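Local coordinates for protein fructokinase (Silicibacter sp., PDB 3C8U) that probably transfers phosphate from ATP to fructose, as a putative fructose transport system kinase built on a P-loop kinase-like fold, at residues 165-168 / 169-172; 137-140 / 141-144; 87-90 / 91-95; 155-158 / 159-162. All blocks are in the same frame, centred on the assembly; numbering follows the deposited sequence.

In the fold
The four contacts are local, each between neighbouring residues, in a protein built around a parallel five-stranded sheet. In chain order they run contact 3, contact 2, contact 4, contact 1. Contact 3 lies on helix 85-97. Contact 2 is a loop between strands 126-131 and 150-154. These two touch, with L144 CD1 3.9 Å from F88 CE2, and their centres are about 14 Å apart. Contacts 4 and 1 share helix 158-171, with centres about 15 Å apart. Contacts 1 and 3 lie on opposite sides of the chain's centre, their centres about 32 Å apart. Contacts 1 and 4 both have a side chain near the presumed P-loop, consistent with a nucleotide-binding side of the kinase.

Contact 1: 165-168 / 169-172; sequences LVQR and WLDH
D171 N donates to Q167 O at 2.8 Å, with an N-H...O angle of 157°. The same two residues are also joined through their side chains. The D171 carboxylate oxygen OD1 accepts a hydrogen bond from Q167 NE2 at 3.0 Å. The oxygen lies in the plane of the Q167 amide. The donor, in contrast, approaches from above the carboxylate plane. The two flat groups are turned 43° apart. Q167 reaches this site because its chain folds back at chi2, after CG leaves anti to the backbone N. The bend also carries the amide across L170: OE1 of Q167 is 3.8 Å from CD1 of L170. V166 CG1 meets the same L170 CD1 at 4.2 Å.

These are i to i+3 and i to i+4 pairs near the C-terminal end of helix 158-171. Further backbone bonds hold the turn. H172 N bonds to R168 O at 3.2 Å.

On another side of the helix, the W169 indole and the R168 side chain run side by side. R168 NE is 4.1 Å from W169 NE1, which lies at the guanidinium edge. The two planes stand 74° apart. L165 CD2 packs over one guanidinium face, 3.6 Å above its centre. The polar end of R168 forms a salt bridge to D187. W169 also touches A179 and R182 of helix 176-184. Replacing W169 by alanine would probably open a gap against A179 and R182 and take away the ring beside R168.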
loop_
_atom_site.group_PDB
_atom_site.type_symbol
_atom_site.label_atom_id
_atom_site.label_comp_id
_atom_site.label_asym_id
_atom_site.label_seq_id
_atom_site.Cartn_x
_atom_site.Cartn_y
_atom_site.Cartn_z
ATOM N N LEU A 165 -1.138 -11.666 11.728
ATOM C CA LEU A 165 -1.683 -12.465 10.625
ATOM C C LEU A 165 -2.434 -13.678 11.137
ATOM O O LEU A 165 -3.475 -14.045 10.599
ATOM C CB LEU A 165 -0.589 -12.862 9.630
ATOM C CG LEU A 165 -0.116 -11.663 8.792
ATOM C CD1 LEU A 165 1.190 -11.936 8.034
ATOM C CD2 LEU A 165 -1.209 -11.213 7.856
ATOM N N VAL A 166 -1.932 -14.291 12.203
ATOM C CA VAL A 166 -2.625 -15.476 12.749
ATOM C C VAL A 166 -3.982 -15.038 13.290
ATOM O O VAL A 166 -4.998 -15.657 13.000
ATOM C CB VAL A 166 -1.796 -16.242 13.782
ATOM C CG1 VAL A 166 -2.642 -17.296 14.526
ATOM C CG2 VAL A 166 -0.620 -16.920 13.076
ATOM N N GLN A 167 -3.990 -13.937 14.020
ATOM C CA GLN A 167 -5.252 -13.385 14.543
ATOM C C GLN A 167 -6.242 -13.110 13.419
ATOM O O GLN A 167 -7.448 -13.401 13.533
ATOM C CB GLN A 167 -5.040 -12.126 15.379
ATOM C CG GLN A 167 -6.307 -11.727 16.189
ATOM C CD GLN A 167 -6.833 -12.852 17.101
ATOM O OE1 GLN A 167 -6.145 -13.297 18.023
ATOM N NE2 GLN A 167 -8.068 -13.300 16.851
ATOM N N ARG A 168 -5.711 -12.609 12.319
ATOM C CA ARG A 168 -6.549 -12.287 11.152
ATOM C C ARG A 168 -7.297 -13.528 10.732
ATOM O O ARG A 168 -8.503 -13.527 10.555
ATOM C CB ARG A 168 -5.712 -11.734 9.983
ATOM C CG ARG A 168 -6.459 -11.644 8.661
ATOM C CD ARG A 168 -5.848 -10.566 7.755
ATOM N NE ARG A 168 -4.992 -11.106 6.693
ATOM C CZ ARG A 168 -4.192 -10.354 5.933
ATOM N NH1 ARG A 168 -4.118 -9.044 6.138
ATOM N NH2 ARG A 168 -3.447 -10.906 4.986
ATOM N N TRP A 169 -6.560 -14.617 10.653
ATOM C CA TRP A 169 -7.101 -15.862 10.148
ATOM C C TRP A 169 -8.004 -16.519 11.185
ATOM O O TRP A 169 -8.956 -17.249 10.851
ATOM C CB TRP A 169 -5.986 -16.774 9.644
ATOM C CG TRP A 169 -5.442 -16.212 8.383
ATOM C CD1 TRP A 169 -4.260 -15.550 8.210
ATOM C CD2 TRP A 169 -6.118 -16.163 7.129
ATOM N NE1 TRP A 169 -4.144 -15.124 6.907
ATOM C CE2 TRP A 169 -5.270 -15.493 6.220
ATOM C CE3 TRP A 169 -7.352 -16.638 6.677
ATOM C CZ2 TRP A 169 -5.616 -15.290 4.876
ATOM C CZ3 TRP A 169 -7.693 -16.442 5.337
ATOM C CH2 TRP A 169 -6.827 -15.771 4.456
ATOM N N LEU A 170 -7.739 -16.197 12.447
ATOM C CA LEU A 170 -8.562 -16.709 13.549
ATOM C C LEU A 170 -9.935 -16.022 13.456
ATOM O O LEU A 170 -10.981 -16.637 13.615
ATOM C CB LEU A 170 -7.924 -16.454 14.913
ATOM C CG LEU A 170 -6.781 -17.369 15.358
ATOM C CD1 LEU A 170 -6.195 -16.894 16.718
ATOM C CD2 LEU A 170 -7.275 -18.796 15.424
ATOM N N ASP A 171 -9.897 -14.740 13.158
ATOM C CA ASP A 171 -11.127 -13.934 12.996
ATOM C C ASP A 171 -11.996 -14.506 11.879
ATOM O O ASP A 171 -13.225 -14.505 11.939
ATOM C CB ASP A 171 -10.790 -12.466 12.728
ATOM C CG ASP A 171 -10.232 -11.770 13.961
ATOM O OD1 ASP A 171 -10.257 -12.393 15.045
ATOM O OD2 ASP A 171 -9.760 -10.616 13.847
ATOM N N HIS A 172 -11.314 -15.029 10.885
ATOM C CA HIS A 172 -11.949 -15.586 9.702
ATOM C C HIS A 172 -12.586 -16.933 10.038
ATOM O O HIS A 172 -13.306 -17.516 9.234
ATOM C CB HIS A 172 -10.947 -15.709 8.556
ATOM C CG HIS A 172 -11.587 -15.680 7.211
ATOM N ND1 HIS A 172 -11.143 -16.443 6.152
ATOM C CD2 HIS A 172 -12.667 -15.002 6.762
ATOM C CE1 HIS A 172 -11.913 -16.223 5.103
ATOM N NE2 HIS A 172 -12.847 -15.355 5.446
#

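Contact 2: 137-140 / 141-144; sequences DAPG and WRDL
D137 and R142 form a salt bridge in the loop between strands 126-131 and 150-154. Between them, P139, G140 and W141 make a classic gamma turn. It leads into residues 141-144, which have helical backbone angles without the regular bonds. One carboxylate oxygen, D137 OD1, takes both donors of a side-on grip. R142 NE is 2.7 Å from D137 OD1, and R142 NH2 is 3.0 Å from the same oxygen. Both bonds lie close to the guanidinium plane, while the carboxylate is turned 82° against it. R142 CG sits between the backbone N and the carbonyl carbon (chi1 66°). With the bend at chi3, this folds the guanidinium back over the turn. One of its faces then covers the backbone of A138 and P139, with A138 C 3.6 Å above its centre.

Among the backbone hydrogen bonds, W141 N to P139 O closes the gamma turn. R142 N makes an i to i+4 bond to A138 O at 2.9 Å, and D143 N binds G140 O. The positive phi of G140 (84°) favours glycine, and a side chain there would run into W141 N.

The apolar contact is modest: A138 CB lies 4.3 Å from W141 CD1. Beyond the turn, the buried indole meets the F85 ring and packs against M58 and P80.

A water links the turn to D143. It accepts from G140 N at 2.9 Å and donates to D143 OD2 at 2.8 Å.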
loop_
_atom_site.group_PDB
_atom_site.type_symbol
_atom_site.label_atom_id
_atom_site.label_comp_id
_atom_site.label_asym_id
_atom_site.label_seq_id
_atom_site.Cartn_x
_atom_site.Cartn_y
_atom_site.Cartn_z
ATOM N N ASP A 137 12.562 -3.759 -4.287
ATOM C CA ASP A 137 13.712 -3.856 -5.196
ATOM C C ASP A 137 13.593 -5.091 -6.101
ATOM O O ASP A 137 14.222 -6.137 -5.913
ATOM C CB ASP A 137 15.015 -3.825 -4.401
ATOM C CG ASP A 137 16.248 -3.598 -5.269
ATOM O OD1 ASP A 137 16.171 -3.406 -6.499
ATOM O OD2 ASP A 137 17.328 -3.598 -4.675
ATOM N N ALA A 138 12.732 -4.904 -7.074
ATOM C CA ALA A 138 12.492 -5.868 -8.168
ATOM C C ALA A 138 12.180 -5.129 -9.458
ATOM O O ALA A 138 11.763 -3.969 -9.435
ATOM C CB ALA A 138 11.331 -6.781 -7.837
ATOM N N PRO A 139 12.363 -5.803 -10.597
ATOM C CA PRO A 139 11.981 -5.191 -11.854
ATOM C C PRO A 139 10.557 -4.673 -11.852
ATOM O O PRO A 139 9.608 -5.304 -11.346
ATOM C CB PRO A 139 12.197 -6.319 -12.866
ATOM C CG PRO A 139 13.315 -7.132 -12.262
ATOM C CD PRO A 139 13.039 -7.107 -10.788
ATOM N N GLY A 140 10.461 -3.487 -12.426
ATOM C CA GLY A 140 9.225 -2.746 -12.545
ATOM C C GLY A 140 8.985 -1.962 -11.268
ATOM O O GLY A 140 8.970 -0.730 -11.245
ATOM N N TRP A 141 8.839 -2.722 -10.200
ATOM C CA TRP A 141 8.458 -2.206 -8.902
ATOM C C TRP A 141 9.455 -1.158 -8.422
ATOM O O TRP A 141 9.083 -0.140 -7.826
ATOM C CB TRP A 141 8.315 -3.328 -7.852
ATOM C CG TRP A 141 7.180 -4.281 -8.151
ATOM C CD1 TRP A 141 7.287 -5.510 -8.706
ATOM C CD2 TRP A 141 5.779 -4.055 -7.936
ATOM N NE1 TRP A 141 6.055 -6.083 -8.836
ATOM C CE2 TRP A 141 5.106 -5.208 -8.376
ATOM C CE3 TRP A 141 5.030 -2.992 -7.395
ATOM C CZ2 TRP A 141 3.727 -5.342 -8.296
ATOM C CZ3 TRP A 141 3.654 -3.117 -7.324
ATOM C CH2 TRP A 141 3.011 -4.294 -7.770
ATOM N N ARG A 142 10.717 -1.384 -8.737
ATOM C CA ARG A 142 11.801 -0.531 -8.200
ATOM C C ARG A 142 11.743 0.853 -8.847
ATOM O O ARG A 142 12.239 1.844 -8.301
ATOM C CB ARG A 142 13.188 -1.172 -8.378
ATOM C CG ARG A 142 13.644 -1.336 -9.814
ATOM C CD ARG A 142 15.113 -1.710 -9.843
ATOM N NE ARG A 142 15.400 -2.922 -9.088
ATOM C CZ ARG A 142 15.657 -4.102 -9.645
ATOM N NH1 ARG A 142 15.618 -4.247 -10.960
ATOM N NH2 ARG A 142 15.917 -5.144 -8.886
ATOM N N ASP A 143 11.049 0.910 -9.971
ATOM C CA ASP A 143 10.916 2.152 -10.731
ATOM C C ASP A 143 9.898 3.085 -10.115
ATOM O O ASP A 143 9.836 4.263 -10.453
ATOM C CB ASP A 143 10.522 1.904 -12.169
ATOM C CG ASP A 143 11.588 1.170 -12.930
ATOM O OD1 ASP A 143 12.756 1.227 -12.532
ATOM O OD2 ASP A 143 11.236 0.534 -13.919
ATOM N N LEU A 144 9.111 2.554 -9.185
ATOM C CA LEU A 144 8.074 3.363 -8.565
ATOM C C LEU A 144 8.676 4.428 -7.651
ATOM O O LEU A 144 8.105 5.511 -7.465
ATOM C CB LEU A 144 7.070 2.514 -7.787
ATOM C CG LEU A 144 6.169 1.586 -8.590
ATOM C CD1 LEU A 144 5.331 0.771 -7.608
ATOM C CD2 LEU A 144 5.307 2.352 -9.591
HETATM O O HOH W 1 12.495 -1.947 -13.797
#

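Contact 3: 87-90 / 91-95; sequences GFQR and LCHAL
The sulfur of C92 sits over one face of the F88 ring. C92 SG is 4.0 Å from the ring centroid and only 16° off the ring normal, a Cys sulfur-aromatic contact. The closest ring atom is F88 CZ, at 3.9 Å from SG. F88 CG is anti to the backbone N (chi1 179°), and this places the outer part of the ring beneath the sulfur one turn later. L91 CD2 approaches the same ring obliquely, 4.5 Å from F88 CD1.

These are i to i+3 and i to i+4 contacts on helix 85-97, where C92 N bonds to F88 O. F88 packs on I129 of the parallel sheet, and its ring meets that of F61. L91 packs on V101 and Y103 of strand 101-107.

On a more exposed side, Q89 and H93 lie alongside each other and point the same way. Q89 CG is 3.9 Å from H93 CD2. A water donates to Q89 OE1 at 2.5 Å and lies 2.8 Å from H93 NE2, in the plane of the imidazole ring. It ties the two polar ends together and is likely to hold the rotation of both the amide and the imidazole.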
loop_
_atom_site.group_PDB
_atom_site.type_symbol
_atom_site.label_atom_id
_atom_site.label_comp_id
_atom_site.label_asym_id
_atom_site.label_seq_id
_atom_site.Cartn_x
_atom_site.Cartn_y
_atom_site.Cartn_z
ATOM N N GLY A 87 -0.778 -1.547 -14.788
ATOM C CA GLY A 87 -1.995 -0.753 -14.520
ATOM C C GLY A 87 -1.831 0.138 -13.309
ATOM O O GLY A 87 -2.235 1.310 -13.302
ATOM N N PHE A 88 -1.206 -0.410 -12.277
ATOM C CA PHE A 88 -0.950 0.387 -11.037
ATOM C C PHE A 88 0.002 1.519 -11.379
ATOM O O PHE A 88 -0.172 2.661 -10.964
ATOM C CB PHE A 88 -0.352 -0.508 -9.943
ATOM C CG PHE A 88 -0.036 0.216 -8.653
ATOM C CD1 PHE A 88 -1.001 0.974 -7.997
ATOM C CD2 PHE A 88 1.217 0.129 -8.111
ATOM C CE1 PHE A 88 -0.701 1.615 -6.810
ATOM C CE2 PHE A 88 1.527 0.764 -6.917
ATOM C CZ PHE A 88 0.563 1.519 -6.280
ATOM N N GLN A 89 1.031 1.184 -12.137
ATOM C CA GLN A 89 2.017 2.188 -12.535
ATOM C C GLN A 89 1.337 3.311 -13.322
ATOM O O GLN A 89 1.627 4.481 -13.117
ATOM C CB GLN A 89 3.160 1.570 -13.343
ATOM C CG GLN A 89 4.227 2.571 -13.734
ATOM C CD GLN A 89 5.438 1.896 -14.349
ATOM O OE1 GLN A 89 6.572 2.073 -13.898
ATOM N NE2 GLN A 89 5.201 1.102 -15.373
ATOM N N ARG A 90 0.410 2.925 -14.196
ATOM C CA ARG A 90 -0.316 3.880 -15.028
ATOM C C ARG A 90 -1.149 4.816 -14.163
ATOM O O ARG A 90 -1.241 6.007 -14.424
ATOM C CB ARG A 90 -1.196 3.185 -16.077
ATOM C CG ARG A 90 -0.430 2.785 -17.321
ATOM C CD ARG A 90 -1.332 2.303 -18.481
ATOM N NE ARG A 90 -1.971 1.035 -18.196
ATOM C CZ ARG A 90 -1.395 -0.128 -18.458
ATOM N NH1 ARG A 90 -0.189 -0.135 -19.013
ATOM N NH2 ARG A 90 -2.020 -1.264 -18.168
ATOM N N LEU A 91 -1.742 4.267 -13.111
ATOM C CA LEU A 91 -2.524 5.080 -12.154
ATOM C C LEU A 91 -1.655 6.110 -11.457
ATOM O O LEU A 91 -2.003 7.291 -11.363
ATOM C CB LEU A 91 -3.242 4.199 -11.096
ATOM C CG LEU A 91 -3.728 4.959 -9.844
ATOM C CD1 LEU A 91 -4.838 5.994 -10.198
ATOM C CD2 LEU A 91 -4.205 4.014 -8.796
ATOM N N CYS A 92 -0.514 5.642 -10.964
ATOM C CA CYS A 92 0.422 6.523 -10.264
ATOM C C CYS A 92 0.792 7.727 -11.139
ATOM O O CYS A 92 0.791 8.900 -10.679
ATOM C CB CYS A 92 1.674 5.761 -9.834
ATOM S SG CYS A 92 1.310 4.578 -8.508
ATOM N N HIS A 93 1.050 7.437 -12.403
ATOM C CA HIS A 93 1.376 8.515 -13.360
ATOM C C HIS A 93 0.208 9.462 -13.575
ATOM O O HIS A 93 0.385 10.702 -13.592
ATOM C CB HIS A 93 1.958 7.995 -14.661
ATOM C CG HIS A 93 3.374 7.521 -14.515
ATOM N ND1 HIS A 93 4.404 8.359 -14.127
ATOM C CD2 HIS A 93 3.932 6.297 -14.690
ATOM C CE1 HIS A 93 5.531 7.666 -14.062
ATOM N NE2 HIS A 93 5.275 6.416 -14.397
ATOM N N ALA A 94 -0.989 8.889 -13.691
ATOM C CA ALA A 94 -2.207 9.682 -13.988
ATOM C C ALA A 94 -2.502 10.643 -12.833
ATOM O O ALA A 94 -2.905 11.790 -13.028
ATOM C CB ALA A 94 -3.435 8.781 -14.254
ATOM N N LEU A 95 -2.225 10.171 -11.642
ATOM C CA LEU A 95 -2.517 10.944 -10.421
ATOM C C LEU A 95 -1.786 12.273 -10.341
ATOM O O LEU A 95 -2.286 13.264 -9.770
ATOM C CB LEU A 95 -2.248 10.129 -9.170
ATOM C CG LEU A 95 -3.324 9.107 -8.822
ATOM C CD1 LEU A 95 -2.842 8.171 -7.707
ATOM C CD2 LEU A 95 -4.672 9.791 -8.468
HETATM O O HOH W 2 7.273 4.468 -14.131
#

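Contact 4: 155-158 / 159-162; sequences EVPM and ADLE
The chain enters helix 158-171 at P157, the N-cap residue, whose carbonyl O accepts from L161 N at 2.9 Å and, weakly, from D160 N. This strand-to-helix junction follows strand 150-154 of the parallel sheet. E162 N bonds to M158 O as the next bond along.

V156 packs on L161. V156 CG1 meets L161 CD2 at 3.6 Å, with the two side chains crossing at a slant. V156 CG1 also lies 3.8 Å from D160 CB. L161 CD1 faces the other way, 4.3 Å from the selenium of M158, a selenomethionine. L161 also touches A30 and S33 of the presumed P-loop, and M158 packs on L188 and A191 of helix 186-195. Cutting L161 back to an alanine would probably take from V156 CG1 its close apolar neighbour and open a gap beside A30 and S33.

D160 sets OD2 against CG and CD of P157, the two side chains slanting across each other. D160 OD2 is 3.4 Å from P157 CD. CG of D160 lies beside its own backbone N (chi1 -64°), which brings the oxygen back to the proline.

E162 OE2 bonds to Q184. A water donates to E162 OE1 at 2.5 Å and, weakly, to M158 O at 3.2 Å.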
loop_
_atom_site.group_PDB
_atom_site.type_symbol
_atom_site.label_atom_id
_atom_site.label_comp_id
_atom_site.label_asym_id
_atom_site.label_seq_id
_atom_site.Cartn_x
_atom_site.Cartn_y
_atom_site.Cartn_z
ATOM N N GLU A 155 7.668 0.020 9.490
ATOM C CA GLU A 155 8.534 -1.069 9.962
ATOM C C GLU A 155 7.929 -1.832 11.141
ATOM O O GLU A 155 7.723 -1.286 12.215
ATOM C CB GLU A 155 9.878 -0.490 10.397
ATOM C CG GLU A 155 10.903 -1.511 10.609
ATOM C CD GLU A 155 11.499 -1.916 9.312
ATOM O OE1 GLU A 155 12.032 -1.020 8.625
ATOM O OE2 GLU A 155 11.421 -3.116 8.977
ATOM N N VAL A 156 7.622 -3.092 10.888
ATOM C CA VAL A 156 7.014 -3.984 11.874
ATOM C C VAL A 156 7.822 -5.274 11.956
ATOM O O VAL A 156 8.067 -5.913 10.952
ATOM C CB VAL A 156 5.560 -4.334 11.513
ATOM C CG1 VAL A 156 4.923 -5.229 12.614
ATOM C CG2 VAL A 156 4.762 -3.090 11.327
ATOM N N PRO A 157 8.277 -5.638 13.155
ATOM C CA PRO A 157 9.016 -6.897 13.229
ATOM C C PRO A 157 8.243 -8.101 12.726
ATOM O O PRO A 157 7.021 -8.213 12.885
ATOM C CB PRO A 157 9.297 -7.038 14.720
ATOM C CG PRO A 157 9.226 -5.634 15.268
ATOM C CD PRO A 157 8.162 -4.979 14.469
HETATM N N MSE A 158 8.996 -9.007 12.139
HETATM C CA MSE A 158 8.438 -10.223 11.557
HETATM C C MSE A 158 7.581 -11.000 12.539
HETATM O O MSE A 158 6.576 -11.610 12.154
HETATM C CB MSE A 158 9.538 -11.135 11.032
HETATM C CG MSE A 158 10.010 -10.769 9.655
HETATM SE SE MSE A 158 8.660 -11.212 8.302
HETATM C CE MSE A 158 7.507 -12.356 9.307
ATOM N N ALA A 159 7.998 -10.967 13.805
ATOM C CA ALA A 159 7.324 -11.725 14.852
ATOM C C ALA A 159 5.952 -11.130 15.082
ATOM O O ALA A 159 4.952 -11.823 15.250
ATOM C CB ALA A 159 8.147 -11.730 16.154
ATOM N N ASP A 160 5.915 -9.813 15.024
ATOM C CA ASP A 160 4.675 -9.090 15.278
ATOM C C ASP A 160 3.730 -9.286 14.085
ATOM O O ASP A 160 2.502 -9.459 14.232
ATOM C CB ASP A 160 4.949 -7.604 15.574
ATOM C CG ASP A 160 5.759 -7.401 16.853
ATOM O OD1 ASP A 160 5.807 -8.340 17.678
ATOM O OD2 ASP A 160 6.358 -6.325 17.036
ATOM N N LEU A 161 4.308 -9.269 12.890
ATOM C CA LEU A 161 3.486 -9.470 11.662
ATOM C C LEU A 161 2.793 -10.816 11.721
ATOM O O LEU A 161 1.617 -10.981 11.360
ATOM C CB LEU A 161 4.330 -9.398 10.384
ATOM C CG LEU A 161 4.851 -8.017 9.977
ATOM C CD1 LEU A 161 5.764 -8.110 8.724
ATOM C CD2 LEU A 161 3.706 -7.023 9.745
ATOM N N GLU A 162 3.545 -11.788 12.201
ATOM C CA GLU A 162 3.057 -13.162 12.227
ATOM C C GLU A 162 1.849 -13.284 13.155
ATOM O O GLU A 162 0.827 -13.834 12.801
ATOM C CB GLU A 162 4.149 -14.125 12.701
ATOM C CG GLU A 162 3.792 -15.548 12.391
ATOM C CD GLU A 162 4.931 -16.521 12.660
ATOM O OE1 GLU A 162 6.119 -16.128 12.578
ATOM O OE2 GLU A 162 4.629 -17.687 12.959
HETATM O O HOH W 3 7.919 -14.472 12.102
#